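Side-chain contacts in thioredoxin domain-containing protein (Vibrio parahaemolyticus, PDB 2R5S), which is of unknown function, this helical tetratricopeptide-repeat portion belonging to a longer protein whose family is only tentatively credited with protein-disulfide reductase activity: residues Gln8-Val13 / Gln37-Val42; Glu61-Ile66 / Ser77-Leu82; Glu126-Leu131 / Met151-Ala156. One frame throughout, in Å; residues are numbered along the deposited sequence.

Contact 1 of 3, residues Gln8-Val13 / Gln37-Val42; sequences QLLKQV and QSRGDV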
# COMPACT_ATOMS: atom_id res chain seq x y z
N GLN A 8 18.43 -20.53 -6.79
CA GLN A 8 17.19 -20.84 -7.51
C GLN A 8 16.07 -19.88 -7.11
O GLN A 8 15.35 -19.35 -7.98
CB GLN A 8 16.74 -22.26 -7.16
CG GLN A 8 16.20 -23.03 -8.33
CD GLN A 8 17.31 -23.46 -9.25
OE1 GLN A 8 17.72 -22.71 -10.15
NE2 GLN A 8 17.82 -24.67 -9.04
N LEU A 9 15.91 -19.71 -5.79
CA LEU A 9 15.06 -18.66 -5.22
C LEU A 9 15.18 -17.37 -6.00
O LEU A 9 14.17 -16.77 -6.37
CB LEU A 9 15.39 -18.41 -3.74
CG LEU A 9 14.87 -19.45 -2.75
CD1 LEU A 9 15.17 -18.99 -1.34
CD2 LEU A 9 13.35 -19.70 -2.93
N LEU A 10 16.42 -16.96 -6.25
CA LEU A 10 16.70 -15.74 -7.02
C LEU A 10 16.12 -15.80 -8.41
O LEU A 10 15.73 -14.76 -8.92
CB LEU A 10 18.21 -15.44 -7.09
CG LEU A 10 18.85 -14.75 -5.89
CD1 LEU A 10 20.26 -14.31 -6.20
CD2 LEU A 10 18.05 -13.55 -5.52
N LYS A 11 16.06 -16.99 -9.02
CA LYS A 11 15.39 -17.13 -10.34
C LYS A 11 13.88 -17.20 -10.21
O LYS A 11 13.15 -16.80 -11.10
CB LYS A 11 15.92 -18.31 -11.19
CG LYS A 11 15.78 -18.04 -12.71
CD LYS A 11 16.51 -19.08 -13.63
CE LYS A 11 15.92 -19.09 -15.05
NZ LYS A 11 16.88 -19.43 -16.17
N GLN A 12 13.43 -17.72 -9.07
CA GLN A 12 12.01 -17.59 -8.68
C GLN A 12 11.62 -16.11 -8.63
O GLN A 12 10.66 -15.74 -9.30
CB GLN A 12 11.70 -18.30 -7.36
CG GLN A 12 11.01 -19.62 -7.50
CD GLN A 12 9.50 -19.45 -7.67
OE1 GLN A 12 8.96 -19.55 -8.80
NE2 GLN A 12 8.79 -19.19 -6.56
N VAL A 13 12.36 -15.27 -7.89
CA VAL A 13 12.08 -13.81 -7.88
C VAL A 13 12.05 -13.26 -9.30
O VAL A 13 11.08 -12.61 -9.72
CB VAL A 13 13.11 -12.97 -7.11
CG1 VAL A 13 12.76 -11.50 -7.20
CG2 VAL A 13 13.14 -13.37 -5.66
N GLN A 37 19.31 -10.61 0.98
CA GLN A 37 18.34 -9.52 1.07
C GLN A 37 18.92 -8.10 0.93
O GLN A 37 18.31 -7.24 0.31
CB GLN A 37 17.45 -9.62 2.29
CG GLN A 37 16.46 -10.72 2.12
CD GLN A 37 15.39 -10.73 3.14
OE1 GLN A 37 15.28 -11.69 3.89
NE2 GLN A 37 14.59 -9.69 3.19
N SER A 38 20.13 -7.90 1.41
CA SER A 38 20.66 -6.56 1.40
C SER A 38 21.55 -6.33 0.18
O SER A 38 22.08 -5.25 0.00
CB SER A 38 21.46 -6.35 2.72
OG SER A 38 22.79 -6.79 2.46
N ARG A 39 21.67 -7.33 -0.71
CA ARG A 39 22.42 -7.11 -1.94
C ARG A 39 21.72 -5.99 -2.69
O ARG A 39 20.50 -5.94 -2.74
CB ARG A 39 22.50 -8.39 -2.77
CG ARG A 39 23.82 -8.56 -3.48
CD ARG A 39 23.85 -9.95 -4.11
NE ARG A 39 23.16 -9.99 -5.39
CZ ARG A 39 23.19 -11.05 -6.19
NH1 ARG A 39 22.57 -11.01 -7.40
NH2 ARG A 39 23.82 -12.15 -5.79
N GLY A 40 22.47 -5.07 -3.27
CA GLY A 40 21.85 -3.87 -3.78
C GLY A 40 20.92 -4.19 -4.97
O GLY A 40 20.05 -3.39 -5.25
N ASP A 41 21.07 -5.31 -5.66
CA ASP A 41 20.17 -5.58 -6.84
C ASP A 41 18.86 -6.17 -6.30
O ASP A 41 17.82 -5.93 -6.86
CB ASP A 41 20.80 -6.50 -7.90
CG ASP A 41 21.31 -7.86 -7.36
OD1 ASP A 41 21.57 -8.02 -6.17
OD2 ASP A 41 21.51 -8.79 -8.16
N VAL A 42 18.92 -6.84 -5.12
CA VAL A 42 17.73 -7.46 -4.54
C VAL A 42 16.88 -6.36 -3.94
O VAL A 42 15.65 -6.37 -4.14
CB VAL A 42 18.04 -8.62 -3.55
CG1 VAL A 42 16.77 -9.16 -2.95
CG2 VAL A 42 18.66 -9.75 -4.31

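Contact 2 of 3, residues Glu61-Ile66 / Ser77-Leu82; sequences ELLATI and SLIAKL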
# COMPACT_ATOMS: atom_id res chain seq x y z
N GLU A 61 11.65 4.41 1.90
CA GLU A 61 12.58 4.19 2.97
C GLU A 61 13.59 3.10 2.51
O GLU A 61 14.80 3.17 2.80
CB GLU A 61 11.73 3.81 4.17
CG GLU A 61 12.39 3.24 5.39
CD GLU A 61 11.49 2.16 6.06
OE1 GLU A 61 10.27 2.43 6.28
OE2 GLU A 61 11.98 1.03 6.32
N LEU A 62 13.12 2.08 1.80
CA LEU A 62 14.08 1.17 1.15
C LEU A 62 14.97 1.87 0.14
O LEU A 62 16.19 1.74 0.20
CB LEU A 62 13.43 -0.03 0.41
CG LEU A 62 14.45 -1.02 -0.14
CD1 LEU A 62 15.30 -1.59 1.03
CD2 LEU A 62 13.69 -2.11 -0.81
N LEU A 63 14.37 2.57 -0.80
CA LEU A 63 15.21 3.34 -1.77
C LEU A 63 16.27 4.23 -1.20
O LEU A 63 17.25 4.46 -1.86
CB LEU A 63 14.37 4.15 -2.69
CG LEU A 63 13.55 3.23 -3.59
CD1 LEU A 63 12.52 4.06 -4.20
CD2 LEU A 63 14.46 2.66 -4.63
N ALA A 64 16.11 4.69 0.03
CA ALA A 64 17.05 5.61 0.70
C ALA A 64 18.31 4.92 1.20
O ALA A 64 19.27 5.58 1.65
CB ALA A 64 16.36 6.29 1.87
N THR A 65 18.30 3.59 1.17
CA THR A 65 19.48 2.79 1.55
C THR A 65 20.20 2.20 0.29
O THR A 65 21.04 1.30 0.43
CB THR A 65 19.07 1.57 2.45
OG1 THR A 65 18.38 0.59 1.63
CG2 THR A 65 18.19 1.99 3.64
N ILE A 66 19.85 2.62 -0.92
CA ILE A 66 20.50 2.01 -2.08
C ILE A 66 21.81 2.77 -2.12
O ILE A 66 21.73 4.01 -2.18
CB ILE A 66 19.82 2.34 -3.36
CG1 ILE A 66 18.35 1.96 -3.28
CG2 ILE A 66 20.55 1.60 -4.56
CD1 ILE A 66 18.10 0.48 -3.34
N SER A 77 14.64 5.65 -12.36
CA SER A 77 13.26 5.60 -12.77
C SER A 77 12.35 5.34 -11.54
O SER A 77 11.22 5.83 -11.52
CB SER A 77 13.06 4.53 -13.85
OG SER A 77 13.58 5.05 -15.09
N LEU A 78 12.82 4.60 -10.53
CA LEU A 78 12.01 4.28 -9.36
C LEU A 78 11.85 5.50 -8.42
O LEU A 78 10.79 5.68 -7.77
CB LEU A 78 12.67 3.13 -8.55
CG LEU A 78 12.18 1.64 -8.56
CD1 LEU A 78 11.56 1.20 -9.90
CD2 LEU A 78 13.33 0.69 -8.10
N ILE A 79 12.94 6.25 -8.25
CA ILE A 79 12.88 7.54 -7.61
C ILE A 79 11.79 8.39 -8.30
O ILE A 79 10.97 8.98 -7.64
CB ILE A 79 14.20 8.29 -7.80
CG1 ILE A 79 15.34 7.62 -7.03
CG2 ILE A 79 14.04 9.74 -7.35
CD1 ILE A 79 15.03 7.10 -5.62
N ALA A 80 11.76 8.40 -9.62
CA ALA A 80 10.97 9.36 -10.33
C ALA A 80 9.57 8.91 -10.16
O ALA A 80 8.69 9.74 -10.08
CB ALA A 80 11.34 9.40 -11.81
N LYS A 81 9.35 7.59 -10.14
CA LYS A 81 8.00 7.05 -9.93
C LYS A 81 7.46 7.40 -8.56
O LYS A 81 6.30 7.80 -8.46
CB LYS A 81 7.95 5.55 -10.16
CG LYS A 81 7.86 5.20 -11.75
CD LYS A 81 7.94 3.65 -11.91
CE LYS A 81 7.47 3.29 -13.25
NZ LYS A 81 7.20 1.80 -13.20
N LEU A 82 8.31 7.29 -7.53
CA LEU A 82 7.88 7.59 -6.17
C LEU A 82 7.56 9.05 -6.07
O LEU A 82 6.62 9.43 -5.43
CB LEU A 82 8.98 7.18 -5.17
CG LEU A 82 8.65 7.27 -3.68
CD1 LEU A 82 7.47 6.25 -3.42
CD2 LEU A 82 9.85 6.99 -2.78

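Contact 3 of 3, residues Glu126-Leu131 / Met151-Ala156; sequences EALELL and MDILSA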
# COMPACT_ATOMS: atom_id res chain seq x y z
N GLU A 126 -4.63 5.92 5.75
CA GLU A 126 -5.73 6.88 5.98
C GLU A 126 -7.13 6.45 5.49
O GLU A 126 -8.08 6.70 6.21
CB GLU A 126 -5.41 8.24 5.31
CG GLU A 126 -4.26 9.06 5.94
CD GLU A 126 -3.69 10.07 4.95
OE1 GLU A 126 -3.13 9.65 3.91
OE2 GLU A 126 -3.86 11.29 5.19
N ALA A 127 -7.26 5.93 4.25
CA ALA A 127 -8.49 5.31 3.77
C ALA A 127 -9.07 4.33 4.84
O ALA A 127 -10.21 4.47 5.25
CB ALA A 127 -8.20 4.54 2.53
N LEU A 128 -8.29 3.35 5.27
CA LEU A 128 -8.78 2.30 6.15
C LEU A 128 -8.96 2.85 7.54
O LEU A 128 -9.79 2.34 8.31
CB LEU A 128 -7.79 1.13 6.20
CG LEU A 128 -7.72 0.29 4.92
CD1 LEU A 128 -6.41 -0.50 4.74
CD2 LEU A 128 -8.97 -0.63 4.72
N GLU A 129 -8.19 3.87 7.93
CA GLU A 129 -8.37 4.39 9.33
C GLU A 129 -9.65 5.22 9.32
O GLU A 129 -10.49 5.11 10.20
CB GLU A 129 -7.22 5.28 9.75
CG GLU A 129 -7.48 6.08 11.06
CD GLU A 129 -7.04 5.36 12.30
OE1 GLU A 129 -6.72 4.14 12.22
OE2 GLU A 129 -7.02 5.99 13.41
N LEU A 130 -9.85 6.03 8.27
CA LEU A 130 -11.14 6.72 8.13
C LEU A 130 -12.32 5.77 8.40
O LEU A 130 -13.16 6.03 9.27
CB LEU A 130 -11.29 7.29 6.70
CG LEU A 130 -12.26 8.46 6.73
CD1 LEU A 130 -11.77 9.68 7.61
CD2 LEU A 130 -12.59 8.88 5.30
N LEU A 131 -12.37 4.67 7.66
CA LEU A 131 -13.49 3.73 7.73
C LEU A 131 -13.54 3.03 9.09
O LEU A 131 -14.62 2.77 9.64
CB LEU A 131 -13.36 2.73 6.58
CG LEU A 131 -14.07 3.16 5.25
CD1 LEU A 131 -14.16 4.68 5.11
CD2 LEU A 131 -13.59 2.54 3.91
N MSE A 151 -13.72 -3.41 2.97
CA MSE A 151 -13.41 -4.75 2.50
C MSE A 151 -12.86 -4.80 1.05
O MSE A 151 -11.99 -5.63 0.74
CB MSE A 151 -14.65 -5.62 2.59
CG MSE A 151 -15.17 -5.88 4.04
SE MSE A 151 -14.38 -7.33 5.02
CE MSE A 151 -15.01 -8.90 4.09
N ASP A 152 -13.39 -3.95 0.16
CA ASP A 152 -12.83 -3.87 -1.20
C ASP A 152 -11.41 -3.27 -1.12
O ASP A 152 -10.51 -3.70 -1.82
CB ASP A 152 -13.71 -3.01 -2.14
CG ASP A 152 -15.18 -3.50 -2.25
OD1 ASP A 152 -15.47 -4.72 -2.14
OD2 ASP A 152 -16.04 -2.61 -2.48
N ILE A 153 -11.19 -2.31 -0.22
CA ILE A 153 -9.84 -1.72 -0.07
C ILE A 153 -8.85 -2.82 0.36
O ILE A 153 -7.76 -2.93 -0.19
CB ILE A 153 -9.82 -0.43 0.83
CG1 ILE A 153 -10.31 0.83 0.09
CG2 ILE A 153 -8.39 -0.08 1.33
CD1 ILE A 153 -11.55 0.64 -0.82
N LEU A 154 -9.25 -3.68 1.28
CA LEU A 154 -8.34 -4.71 1.82
C LEU A 154 -7.96 -5.73 0.76
O LEU A 154 -6.79 -6.12 0.64
CB LEU A 154 -8.96 -5.45 3.02
CG LEU A 154 -9.10 -4.68 4.35
CD1 LEU A 154 -9.80 -5.60 5.35
CD2 LEU A 154 -7.76 -4.22 4.96
N SER A 155 -8.97 -6.20 0.03
CA SER A 155 -8.74 -7.21 -0.95
C SER A 155 -7.98 -6.58 -2.09
O SER A 155 -7.05 -7.19 -2.64
CB SER A 155 -10.05 -7.91 -1.37
OG SER A 155 -10.74 -7.22 -2.40
N ALA A 156 -8.35 -5.36 -2.46
CA ALA A 156 -7.55 -4.65 -3.50
C ALA A 156 -6.06 -4.70 -3.15
O ALA A 156 -5.25 -5.11 -3.97
CB ALA A 156 -8.01 -3.22 -3.69

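Contact 1 of 3, residues Gln8-Val13 / Gln37-Val42
The guanidinium of R39 is the flat group here, and L10 comes up to it at a slant, its CD1 lying 4.2 Å from R39 NH2 and neither squarely over the plane nor in it. The edge of the same group is taken by the D41 carboxylate, with its CG in the guanidinium plane. R39 grips it side-on with NE and NH1, one nitrogen to each oxygen: R39 NE reaches D41 OD1 at 2.6 Å and R39 NH1 reaches D41 OD2 at the same distance. Both bonds are nearly straight, and both oxygens are met on their syn side. A bend at chi3 (82°) folds the arginine back to this partner, two residues further on. The pairing should fix the rotation of the guanidinium; R39 NH2, which takes no part in it, is the nitrogen L10 CD1 approaches. The other L10 methyl, CD2, meets V42 CG2 at 4.0 Å, the two side chains crossing at about a right angle. The contact is small and partly buried. R39 is the N-cap of helix 40-52, so L10 of helix 9-18 packs against the opening turn of that helix. Segment 37-42 falls in a tetratricopeptide-repeat region, and the packing of successive helices is consistent with that fold: V42 also touches I29 of helix 22-30 and L32 after it, L10 rests on L32, and V13 reaches V28 and I29, joining helices 9-18, 22-30 and 40-52.

Contact 2 of 3, residues Glu61-Ile66 / Ser77-Leu82
L63 meets L78, I79 and L82 in a buried, wholly apolar helix-to-helix contact, made by L63 of helix 56-63 against helix 73-88, the next helix along. L63 carries one whole side of it and contributes about half of the buried surface. Its two methyls divide the work. CD2 goes to L78, whose own CD2 is 4.1 Å away, and these two side chains cross at about a right angle. CD1 serves the other two partners: I79 CD1 lies 4.2 Å from L63 CD1, and L82 CD2 stands equally far from that methyl. L63 and I79 run past each other in opposite directions, each having started from its own helix. With chi1 at -68°, I79 CG1 lies beside its backbone N and anti to the carbonyl carbon, which carries CD1 over to the leucine although the residue's first bond does not point across. Tetratricopeptide repeats stack helices one after another through apolar residues, and this contact, within such a region, is consistent with that. A47 of helix 40-52 and Y75 of helix 73-88 also touch L63, so the leucine sits among three helices. L63 also opens a type I beta turn that runs to I66. L62 O is held twice there, by T65 N at 3.0 Å and by T65 OG1 at 2.9 Å, the hydroxyl donating in the carbonyl plane. T65 OG1 is bonded in addition to K43 NZ of helix 40-52, while I66 O is bonded to Q71 NE2 in the connection leading to helix 73-88.

Contact 3 of 3, residues Glu126-Leu131 / Met151-Ala156
L128 points its forked end at I153 and L154, and the two neighbours receive it differently. Against I153 it lies antiparallel, the two side chains sliding past each other in opposite directions, so that L128 CD2 comes to 3.5 Å from I153 CG2. That is tighter than usual for two carbons, and L128 CG is close behind, 3.7 Å from the same methyl. The isoleucine offers CG2 because CG1 is turned beside its own backbone N (chi1 -78°), which leaves CG2 anti to that N. L154 comes in at an oblique angle instead: its CD2 is 3.8 Å from L128 CD2 and 4.0 Å from L128 CD1, so this methyl sees both arms of the fork. All three residues are buried. L128 also touches F150 and L157 of helix 145-157 together with I163 and Y167 of helix 162-174, while A127 touches Y118 and L131 touches A115 of helix 108-120. A leucine from helix 124-135 thus packs among residues of the two helices that follow it, the layered helix-on-helix packing that characterises tetratricopeptide-repeat arrays.

How the contacts relate
The three contacts follow one another along the chain without interlocking, each closing before the next opens. Contacts 1 and 2 are neighbours, with centres 17 Å apart and nearest atoms about 5 Å apart; helix 40-52, which supplies V42 to contact 1, is followed directly by helix 56-63 of contact 2. Contact 3 lies across the centre of the chain from both, its centre 31 Å from that of contact 1 and 25 Å from that of contact 2, and it belongs to the second tetratricopeptide-repeat region. A bound MES molecule, probably from the crystallisation liquor, sits about 4 Å from the V42 side chain, which places it beside contact 1.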